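Local coordinates for protein peroxidase (Cellulomonas bogoriensis 69B4 = DSM 16987, PDB 6QZO) that probably acts as a heme b-dependent DyP-type peroxidase, using hydrogen peroxide to oxidise dyes and other substrates, at residues Tyr312-Pro317 and Ala321-Leu326; Gly130-Asp135 and Val232-Ala237. One frame throughout, in Å; residues are numbered along the deposited sequence.

How the interactions relate
Following the chain from the N terminus, the loop 130-135 in the N-terminal half comes first. Interaction 2 closes when strand 229-238 reaches it after 96 intervening residues, tying the two family halves together. Only later does interaction 1 open and close, with three residues between 312-317 and 321-326. The contacts are therefore in series, neither nested nor crossed. They meet in the C-terminal antiparallel sheet, where strand 323-332 lies between 306-314 and 229-238. L326 N is probably hydrogen-bonded to I236 O at 2.8 Å, and R235 makes a cation-pi contact with the Y312 ring. L326 and I236 both belong to the heme pocket.

Interaction 1: residues Tyr312-Pro317 and Ala321-Leu326; sequences YDEAPP and ASDSGL
Y312 and G325 form an antiparallel hydrogen-bonded pair in the beta hairpin of strands 306-314 and 323-332. These are an outer strand and its inner neighbour in the C-terminal, ferredoxin-like half of the DyP fold. The backbone bonds come first. Y312 N reaches G325 O at 3.0 Å, and G325 N returns to Y312 O at 2.9 Å. Toward the turn, E314 N gives a nearly straight bond to D323 O, 2.7 Å long.

The next pair along, D313 and S324, is non-hydrogen-bonded in its backbone, and the side chains supply the link instead. S324 OG donates to D313 OD1 at 2.6 Å, meeting the anti side of the carboxylate somewhat out of its plane. D313 has CG anti to the backbone N (chi1 -169°), which carries OD1 across to the serine. D313 also packs on A156 of the second subunit, which places this face of the hairpin at the dimer interface; its OD2 adds long, weak ion pairs to R152 and R177 of that subunit.

On the face carrying Y312, the ring packs over the backbone of G325. Y312 has CG between its backbone N and carbonyl carbon (chi1 81°), which lays the ring there. The bare CA of G325 makes a CH-pi contact 3.7 Å from the ring centroid; a side chain on the glycine would point into the ring.

In the turn, P316 CG rests 3.5 Å from A321 O, while P316 also packs on V175 of the second subunit. P317 CD lies against D323 CB, the two side chains crossing at about a right angle.

D323 comes to the edge of the tyrosine ring: its carboxylate stands almost perpendicular to the ring, with OD1 in the ring plane and 3.7 Å from Y312 CE1.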
ATOM      1  N   TYR A 312      -2.612  -3.632   8.123  1.00 15.37           N
ATOM      2  CA  TYR A 312      -1.948  -2.336   7.859  1.00 15.44           C
ATOM      3  C   TYR A 312      -0.472  -2.471   8.228  1.00 16.04           C
ATOM      4  O   TYR A 312      -0.125  -3.186   9.163  1.00 16.39           O
ATOM      5  CB  TYR A 312      -2.677  -1.169   8.525  1.00 15.10           C
ATOM      6  CG  TYR A 312      -2.413  -0.916   9.979  1.00 15.01           C
ATOM      7  CD1 TYR A 312      -1.281  -0.234  10.392  1.00 15.22           C
ATOM      8  CD2 TYR A 312      -3.348  -1.260  10.944  1.00 14.99           C
ATOM      9  CE1 TYR A 312      -1.045   0.030  11.733  1.00 15.39           C
ATOM     10  CE2 TYR A 312      -3.141  -0.980  12.284  1.00 15.10           C
ATOM     11  CZ  TYR A 312      -1.986  -0.329  12.683  1.00 15.41           C
ATOM     12  OH  TYR A 312      -1.780  -0.054  14.009  1.00 15.82           O
ATOM     13  N   ASP A 313       0.357  -1.813   7.435  1.00 16.62           N
ATOM     14  CA  ASP A 313       1.831  -1.828   7.526  1.00 17.45           C
ATOM     15  C   ASP A 313       2.304  -0.470   7.033  1.00 17.74           C
ATOM     16  O   ASP A 313       2.254  -0.270   5.829  1.00 17.68           O
ATOM     17  CB  ASP A 313       2.399  -3.003   6.730  1.00 17.65           C
ATOM     18  CG  ASP A 313       3.875  -3.237   6.983  1.00 17.87           C
ATOM     19  OD1 ASP A 313       4.235  -3.219   8.154  1.00 17.71           O
ATOM     20  OD2 ASP A 313       4.653  -3.423   6.010  1.00 18.38           O
ATOM     21  N   GLU A 314       2.667   0.433   7.939  1.00 18.99           N
ATOM     22  CA  GLU A 314       3.030   1.833   7.591  1.00 19.98           C
ATOM     23  C   GLU A 314       4.540   1.998   7.617  1.00 20.71           C
ATOM     24  O   GLU A 314       5.190   1.214   8.305  1.00 21.88           O
ATOM     25  CB  GLU A 314       2.382   2.828   8.572  1.00 20.33           C
ATOM     26  CG  GLU A 314       0.875   2.811   8.539  1.00 20.75           C
ATOM     27  CD  GLU A 314       0.257   2.934   7.154  1.00 21.71           C
ATOM     28  OE1 GLU A 314       0.786   3.657   6.295  1.00 21.89           O
ATOM     29  OE2 GLU A 314      -0.749   2.284   6.933  1.00 23.65           O
ATOM     30  N   ALA A 315       5.056   3.002   6.914  1.00 21.48           N
ATOM     31  CA  ALA A 315       6.424   3.512   7.124  1.00 22.40           C
ATOM     32  C   ALA A 315       6.560   3.733   8.623  1.00 23.58           C
ATOM     33  O   ALA A 315       5.724   4.422   9.207  1.00 23.98           O
ATOM     34  CB  ALA A 315       6.653   4.773   6.336  1.00 22.28           C
ATOM     35  N   PRO A 316       7.532   3.089   9.309  1.00 24.22           N
ATOM     36  CA  PRO A 316       7.619   3.178  10.765  1.00 24.70           C
ATOM     37  C   PRO A 316       8.038   4.555  11.277  1.00 25.86           C
ATOM     38  O   PRO A 316       8.762   5.279  10.600  1.00 25.94           O
ATOM     39  CB  PRO A 316       8.689   2.128  11.106  1.00 24.55           C
ATOM     40  CG  PRO A 316       9.561   2.111   9.871  1.00 24.69           C
ATOM     41  CD  PRO A 316       8.574   2.228   8.733  1.00 24.63           C
ATOM     42  N   PRO A 317       7.669   4.912  12.529  1.00 27.07           N
ATOM     43  CA  PRO A 317       8.096   6.177  13.126  1.00 27.95           C
ATOM     44  C   PRO A 317       9.584   6.115  13.445  1.00 30.16           C
ATOM     45  O   PRO A 317      10.177   5.036  13.443  1.00 29.43           O
ATOM     46  CB  PRO A 317       7.250   6.280  14.401  1.00 27.76           C
ATOM     47  CG  PRO A 317       7.010   4.817  14.785  1.00 27.64           C
ATOM     48  CD  PRO A 317       6.879   4.084  13.461  1.00 26.79           C
ATOM     49  N   ALA A 321      11.293  -0.419  13.986  1.00 27.25           N
ATOM     50  CA  ALA A 321      11.444  -1.295  12.798  1.00 25.71           C
ATOM     51  C   ALA A 321      10.152  -1.303  11.970  1.00 23.28           C
ATOM     52  O   ALA A 321      10.231  -1.266  10.729  1.00 23.35           O
ATOM     53  CB  ALA A 321      11.819  -2.688  13.247  1.00 26.17           C
ATOM     54  N   SER A 322       9.005  -1.370  12.634  1.00 21.28           N
ATOM     55  CA  SER A 322       7.687  -1.620  11.985  1.00 20.03           C
ATOM     56  C   SER A 322       6.592  -0.772  12.641  1.00 18.75           C
ATOM     57  O   SER A 322       6.697  -0.469  13.836  1.00 18.67           O
ATOM     58  CB  SER A 322       7.335  -3.097  12.026  1.00 19.94           C
ATOM     59  OG  SER A 322       8.361  -3.899  11.461  1.00 20.11           O
ATOM     60  N   ASP A 323       5.574  -0.412  11.866  1.00 17.68           N
ATOM     61  CA  ASP A 323       4.260   0.081  12.339  1.00 17.02           C
ATOM     62  C   ASP A 323       3.206  -0.779  11.649  1.00 16.65           C
ATOM     63  O   ASP A 323       2.735  -0.380  10.560  1.00 16.51           O
ATOM     64  CB  ASP A 323       4.073   1.585  12.098  1.00 16.93           C
ATOM     65  CG  ASP A 323       2.743   2.129  12.638  1.00 16.62           C
ATOM     66  OD1 ASP A 323       2.025   1.369  13.313  1.00 16.40           O
ATOM     67  OD2 ASP A 323       2.438   3.295  12.417  1.00 16.45           O
ATOM     68  N   SER A 324       2.925  -1.937  12.244  1.00 16.59           N
ATOM     69  CA  SER A 324       2.026  -2.972  11.690  1.00 16.34           C
ATOM     70  C   SER A 324       0.832  -3.153  12.617  1.00 16.26           C
ATOM     71  O   SER A 324       0.973  -2.887  13.847  1.00 16.11           O
ATOM     72  CB  SER A 324       2.757  -4.262  11.485  1.00 16.82           C
ATOM     73  OG  SER A 324       3.870  -4.053  10.636  1.00 17.41           O
ATOM     74  N   GLY A 325      -0.300  -3.581  12.055  1.00 16.01           N
ATOM     75  CA  GLY A 325      -1.489  -3.889  12.865  1.00 16.08           C
ATOM     76  C   GLY A 325      -2.645  -4.388  12.030  1.00 16.13           C
ATOM     77  O   GLY A 325      -2.419  -4.800  10.873  1.00 16.43           O
ATOM     78  N   LEU A 326      -3.840  -4.352  12.614  1.00 16.33           N
ATOM     79  CA  LEU A 326      -5.102  -4.839  12.004  1.00 16.49           C
ATOM     80  C   LEU A 326      -6.043  -3.640  11.825  1.00 16.84           C
ATOM     81  O   LEU A 326      -6.208  -2.866  12.800  1.00 16.90           O
ATOM     82  CB  LEU A 326      -5.704  -5.888  12.938  1.00 16.35           C
ATOM     83  CG  LEU A 326      -6.732  -6.828  12.302  1.00 16.39           C
ATOM     84  CD1 LEU A 326      -6.068  -7.772  11.308  1.00 16.42           C
ATOM     85  CD2 LEU A 326      -7.482  -7.609  13.358  1.00 16.65           C
TER

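Interaction 2: residues Gly130-Asp135 and Val232-Ala237; sequences GIDRLD and VVRRIA. With HEM (protoporphyrin IX containing Fe), chain I.
D132 and R234 carry this contact through a salt bridge, R234 NH2 to D132 OD1 at 2.9 Å. The nitrogen meets the syn side of the carboxylate, but the two flat groups are turned 60° from each other and the N-H bends to 147°, so this is a single-oxygen grip. A water makes a second bridge, donating to D132 OD2 at 2.6 Å and accepting from R234 NH1. L134 CD2 adds a looser touch, 4.2 Å from R234 NH1.

R234 arrives here from strand 229-238 by folding at both chi2 and chi3, which turns the guanidinium toward the loop. S361 OG takes a hydrogen bond from its NH1, and P358 and Q343 pack on the side chain. On the other partner, F129 N holds D132 OD2. Behind it the loop is braced by R133, whose NH1 donates to G130 O at 2.9 Å and also to D132 O, while R133 and D135 make backbone bonds to strand 356-366.

Two residues on from R234, I236 meets the heme: CD1 lies 3.5 Å from methyl CMC, and CG2 lies 3.6 Å from vinyl carbon CBB.

A leucine in place of the arginine R234 would probably leave the D132 carboxylate without its counter-charge and the bridging water without its NH1 donor.

Charge and water together thus join a loop of the N-terminal half to a buried strand of the heme-binding half, and the guanidinium so close by is likely to help keep D132 ionised.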
ATOM      1  N   GLY A 130     -10.255   0.150  29.348  1.00 20.16           N
ATOM      2  CA  GLY A 130      -8.911   0.196  29.968  1.00 20.50           C
ATOM      3  C   GLY A 130      -7.792  -0.003  28.943  1.00 20.20           C
ATOM      4  O   GLY A 130      -6.754   0.650  29.071  1.00 20.50           O
ATOM      5  N   ILE A 131      -8.007  -0.862  27.948  1.00 20.02           N
ATOM      6  CA  ILE A 131      -6.983  -1.236  26.922  1.00 20.17           C
ATOM      7  C   ILE A 131      -6.814  -0.129  25.876  1.00 19.70           C
ATOM      8  O   ILE A 131      -5.786  -0.158  25.185  1.00 19.74           O
ATOM      9  CB  ILE A 131      -7.342  -2.572  26.251  1.00 20.37           C
ATOM     10  CG1 ILE A 131      -8.729  -2.544  25.609  1.00 20.58           C
ATOM     11  CG2 ILE A 131      -7.201  -3.711  27.255  1.00 21.15           C
ATOM     12  CD1 ILE A 131      -8.922  -3.587  24.529  1.00 20.55           C
ATOM     13  N   ASP A 132      -7.764   0.800  25.767  1.00 19.50           N
ATOM     14  CA  ASP A 132      -7.759   1.877  24.739  1.00 19.15           C
ATOM     15  C   ASP A 132      -6.495   2.727  24.853  1.00 19.76           C
ATOM     16  O   ASP A 132      -6.232   3.205  25.943  1.00 20.65           O
ATOM     17  CB  ASP A 132      -8.977   2.801  24.889  1.00 18.82           C
ATOM     18  CG  ASP A 132     -10.280   2.211  24.401  1.00 18.47           C
ATOM     19  OD1 ASP A 132     -10.229   1.116  23.791  1.00 18.02           O
ATOM     20  OD2 ASP A 132     -11.331   2.878  24.612  1.00 18.87           O
ATOM     21  N   ARG A 133      -5.778   2.920  23.746  1.00 20.33           N
ATOM     22  CA  ARG A 133      -4.724   3.959  23.592  1.00 20.88           C
ATOM     23  C   ARG A 133      -5.127   4.867  22.439  1.00 20.21           C
ATOM     24  O   ARG A 133      -4.297   5.111  21.568  1.00 19.88           O
ATOM     25  CB  ARG A 133      -3.338   3.373  23.262  1.00 21.97           C
ATOM     26  CG  ARG A 133      -2.572   2.606  24.306  1.00 23.31           C
ATOM     27  CD  ARG A 133      -2.814   3.057  25.739  1.00 24.97           C
ATOM     28  NE  ARG A 133      -2.287   2.170  26.765  1.00 26.29           N
ATOM     29  CZ  ARG A 133      -2.972   1.576  27.765  1.00 27.10           C
ATOM     30  NH1 ARG A 133      -4.287   1.720  27.896  1.00 26.97           N
ATOM     31  NH2 ARG A 133      -2.314   0.814  28.625  1.00 27.41           N
ATOM     32  N   LEU A 134      -6.376   5.347  22.441  1.00 20.05           N
ATOM     33  CA  LEU A 134      -7.015   5.982  21.260  1.00 19.56           C
ATOM     34  C   LEU A 134      -6.346   7.311  20.944  1.00 19.53           C
ATOM     35  O   LEU A 134      -6.274   8.177  21.836  1.00 20.50           O
ATOM     36  CB  LEU A 134      -8.514   6.156  21.513  1.00 19.97           C
ATOM     37  CG  LEU A 134      -9.313   4.857  21.643  1.00 19.61           C
ATOM     38  CD1 LEU A 134     -10.777   5.155  21.869  1.00 19.63           C
ATOM     39  CD2 LEU A 134      -9.116   3.966  20.424  1.00 19.07           C
ATOM     40  N   ASP A 135      -5.861   7.428  19.705  1.00 18.81           N
ATOM     41  CA  ASP A 135      -5.307   8.654  19.087  1.00 18.60           C
ATOM     42  C   ASP A 135      -6.431   9.356  18.321  1.00 18.13           C
ATOM     43  O   ASP A 135      -6.898   8.830  17.318  1.00 17.02           O
ATOM     44  CB  ASP A 135      -4.146   8.288  18.157  1.00 18.63           C
ATOM     45  CG  ASP A 135      -3.470   9.484  17.505  1.00 19.12           C
ATOM     46  OD1 ASP A 135      -3.976  10.609  17.645  1.00 19.61           O
ATOM     47  OD2 ASP A 135      -2.469   9.290  16.846  1.00 20.34           O
ATOM     48  N   VAL A 232     -18.119  -0.631  12.651  1.00 19.29           N
ATOM     49  CA  VAL A 232     -17.048  -0.286  13.631  1.00 18.56           C
ATOM     50  C   VAL A 232     -15.710  -0.384  12.899  1.00 18.09           C
ATOM     51  O   VAL A 232     -15.498  -1.389  12.208  1.00 18.30           O
ATOM     52  CB  VAL A 232     -17.080  -1.221  14.847  1.00 18.50           C
ATOM     53  CG1 VAL A 232     -15.828  -1.084  15.695  1.00 18.32           C
ATOM     54  CG2 VAL A 232     -18.327  -1.003  15.678  1.00 18.51           C
ATOM     55  N   VAL A 233     -14.859   0.630  13.066  1.00 17.34           N
ATOM     56  CA  VAL A 233     -13.435   0.613  12.649  1.00 16.59           C
ATOM     57  C   VAL A 233     -12.577   0.826  13.891  1.00 16.39           C
ATOM     58  O   VAL A 233     -12.603   1.947  14.430  1.00 16.28           O
ATOM     59  CB  VAL A 233     -13.143   1.687  11.589  1.00 16.70           C
ATOM     60  CG1 VAL A 233     -11.697   1.684  11.141  1.00 16.46           C
ATOM     61  CG2 VAL A 233     -14.051   1.518  10.391  1.00 16.90           C
ATOM     62  N   ARG A 234     -11.882  -0.233  14.324  1.00 16.15           N
ATOM     63  CA  ARG A 234     -10.783  -0.156  15.313  1.00 16.19           C
ATOM     64  C   ARG A 234      -9.461  -0.332  14.563  1.00 16.00           C
ATOM     65  O   ARG A 234      -9.286  -1.368  13.878  1.00 16.76           O
ATOM     66  CB  ARG A 234     -10.918  -1.246  16.373  1.00 16.36           C
ATOM     67  CG  ARG A 234     -12.245  -1.251  17.107  1.00 16.68           C
ATOM     68  CD  ARG A 234     -12.320  -0.231  18.218  1.00 16.81           C
ATOM     69  NE  ARG A 234     -11.731  -0.672  19.452  1.00 17.09           N
ATOM     70  CZ  ARG A 234     -11.758   0.001  20.593  1.00 17.07           C
ATOM     71  NH1 ARG A 234     -12.297   1.210  20.669  1.00 17.19           N
ATOM     72  NH2 ARG A 234     -11.198  -0.557  21.649  1.00 17.14           N
ATOM     73  N   ARG A 235      -8.590   0.662  14.650  1.00 15.85           N
ATOM     74  CA  ARG A 235      -7.168   0.555  14.244  1.00 15.84           C
ATOM     75  C   ARG A 235      -6.440  -0.084  15.421  1.00 16.48           C
ATOM     76  O   ARG A 235      -6.362   0.570  16.488  1.00 17.22           O
ATOM     77  CB  ARG A 235      -6.607   1.939  13.920  1.00 15.36           C
ATOM     78  CG  ARG A 235      -5.297   1.910  13.156  1.00 15.17           C
ATOM     79  CD  ARG A 235      -4.771   3.302  12.902  1.00 14.85           C
ATOM     80  NE  ARG A 235      -3.477   3.326  12.243  1.00 14.77           N
ATOM     81  CZ  ARG A 235      -3.257   3.102  10.952  1.00 14.61           C
ATOM     82  NH1 ARG A 235      -4.248   2.786  10.132  1.00 14.34           N
ATOM     83  NH2 ARG A 235      -2.030   3.187  10.463  1.00 14.86           N
ATOM     84  N   ILE A 236      -6.001  -1.332  15.283  1.00 16.79           N
ATOM     85  CA  ILE A 236      -5.411  -2.084  16.429  1.00 17.45           C
ATOM     86  C   ILE A 236      -3.956  -2.386  16.080  1.00 17.67           C
ATOM     87  O   ILE A 236      -3.715  -3.182  15.160  1.00 17.47           O
ATOM     88  CB  ILE A 236      -6.212  -3.351  16.795  1.00 17.49           C
ATOM     89  CG1 ILE A 236      -7.717  -3.080  16.843  1.00 17.31           C
ATOM     90  CG2 ILE A 236      -5.717  -3.905  18.121  1.00 17.85           C
ATOM     91  CD1 ILE A 236      -8.547  -4.326  17.098  1.00 17.62           C
ATOM     92  N   ALA A 237      -3.041  -1.736  16.811  1.00 17.96           N
ATOM     93  CA  ALA A 237      -1.583  -1.845  16.618  1.00 18.18           C
ATOM     94  C   ALA A 237      -1.103  -3.183  17.186  1.00 18.23           C
ATOM     95  O   ALA A 237      -1.628  -3.614  18.257  1.00 18.47           O
ATOM     96  CB  ALA A 237      -0.912  -0.685  17.283  1.00 18.49           C
TER
HETATM   97  CHA HEM I 401     -11.054 -14.600  16.332  1.00 21.48           C
HETATM   98  CHB HEM I 401      -6.903 -12.218  15.825  1.00 20.86           C
HETATM   99  CHC HEM I 401      -8.941  -8.282  17.745  1.00 21.18           C
HETATM  100  CHD HEM I 401     -13.200 -10.535  17.870  1.00 21.01           C
HETATM  101  C1A HEM I 401      -9.749 -14.290  16.062  1.00 21.52           C
HETATM  102  C2A HEM I 401      -8.770 -15.233  15.633  1.00 22.09           C
HETATM  103  C3A HEM I 401      -7.599 -14.557  15.507  1.00 22.42           C
HETATM  104  C4A HEM I 401      -7.860 -13.206  15.822  1.00 21.66           C
HETATM  105  CMA HEM I 401      -6.253 -15.117  15.088  1.00 22.73           C
HETATM  106  CAA HEM I 401      -8.966 -16.723  15.419  1.00 22.01           C
HETATM  107  CBA HEM I 401      -9.401 -17.090  14.000  1.00 22.17           C
HETATM  108  CGA HEM I 401     -10.820 -16.671  13.793  1.00 22.43           C
HETATM  109  O1A HEM I 401     -11.017 -15.528  13.294  1.00 22.60           O
HETATM  110  O2A HEM I 401     -11.761 -17.445  14.128  1.00 22.60           O
HETATM  111  C1B HEM I 401      -7.126 -10.939  16.320  1.00 20.63           C
HETATM  112  C2B HEM I 401      -6.094  -9.963  16.365  1.00 21.56           C
HETATM  113  C3B HEM I 401      -6.657  -8.836  16.915  1.00 20.70           C
HETATM  114  C4B HEM I 401      -8.053  -9.193  17.196  1.00 20.59           C
HETATM  115  CMB HEM I 401      -4.660 -10.145  15.875  1.00 20.86           C
HETATM  116  CAB HEM I 401      -6.097  -7.488  17.138  1.00 20.57           C
HETATM  117  CBB HEM I 401      -4.948  -7.066  16.611  1.00 20.77           C
HETATM  118  C1C HEM I 401     -10.279  -8.531  17.941  1.00 20.77           C
HETATM  119  C2C HEM I 401     -11.175  -7.605  18.471  1.00 20.54           C
HETATM  120  C3C HEM I 401     -12.409  -8.208  18.531  1.00 20.97           C
HETATM  121  C4C HEM I 401     -12.245  -9.553  18.009  1.00 20.39           C
HETATM  122  CMC HEM I 401     -10.915  -6.195  18.927  1.00 20.55           C
HETATM  123  CAC HEM I 401     -13.521  -7.378  19.064  1.00 21.34           C
HETATM  124  CBC HEM I 401     -14.765  -7.751  19.194  1.00 21.86           C
HETATM  125  C1D HEM I 401     -12.930 -11.854  17.451  1.00 20.53           C
HETATM  126  C2D HEM I 401     -13.984 -12.881  17.355  1.00 21.30           C
HETATM  127  C3D HEM I 401     -13.387 -14.015  16.948  1.00 22.12           C
HETATM  128  C4D HEM I 401     -11.967 -13.661  16.785  1.00 21.52           C
HETATM  129  CMD HEM I 401     -15.465 -12.777  17.676  1.00 20.80           C
HETATM  130  CAD HEM I 401     -14.065 -15.369  16.706  1.00 22.82           C
HETATM  131  CBD HEM I 401     -14.069 -16.215  17.996  1.00 23.71           C
HETATM  132  CGD HEM I 401     -14.768 -17.567  17.896  1.00 24.49           C
HETATM  133  O1D HEM I 401     -16.013 -17.647  17.959  1.00 24.26           O
HETATM  134  O2D HEM I 401     -14.110 -18.641  17.786  1.00 25.66           O
HETATM  135  NA  HEM I 401      -9.176 -13.057  16.171  1.00 21.20           N
HETATM  136  NB  HEM I 401      -8.259 -10.448  16.824  1.00 20.73           N
HETATM  137  NC  HEM I 401     -10.919  -9.705  17.671  1.00 20.30           N
HETATM  138  ND  HEM I 401     -11.748 -12.379  17.098  1.00 21.05           N
HETATM  139 FE   HEM I 401     -10.075 -11.502  17.011  1.00 20.92          FE
HETATM  140  O   HOH W   1     -13.163   2.215  22.831  1.00  9.68           O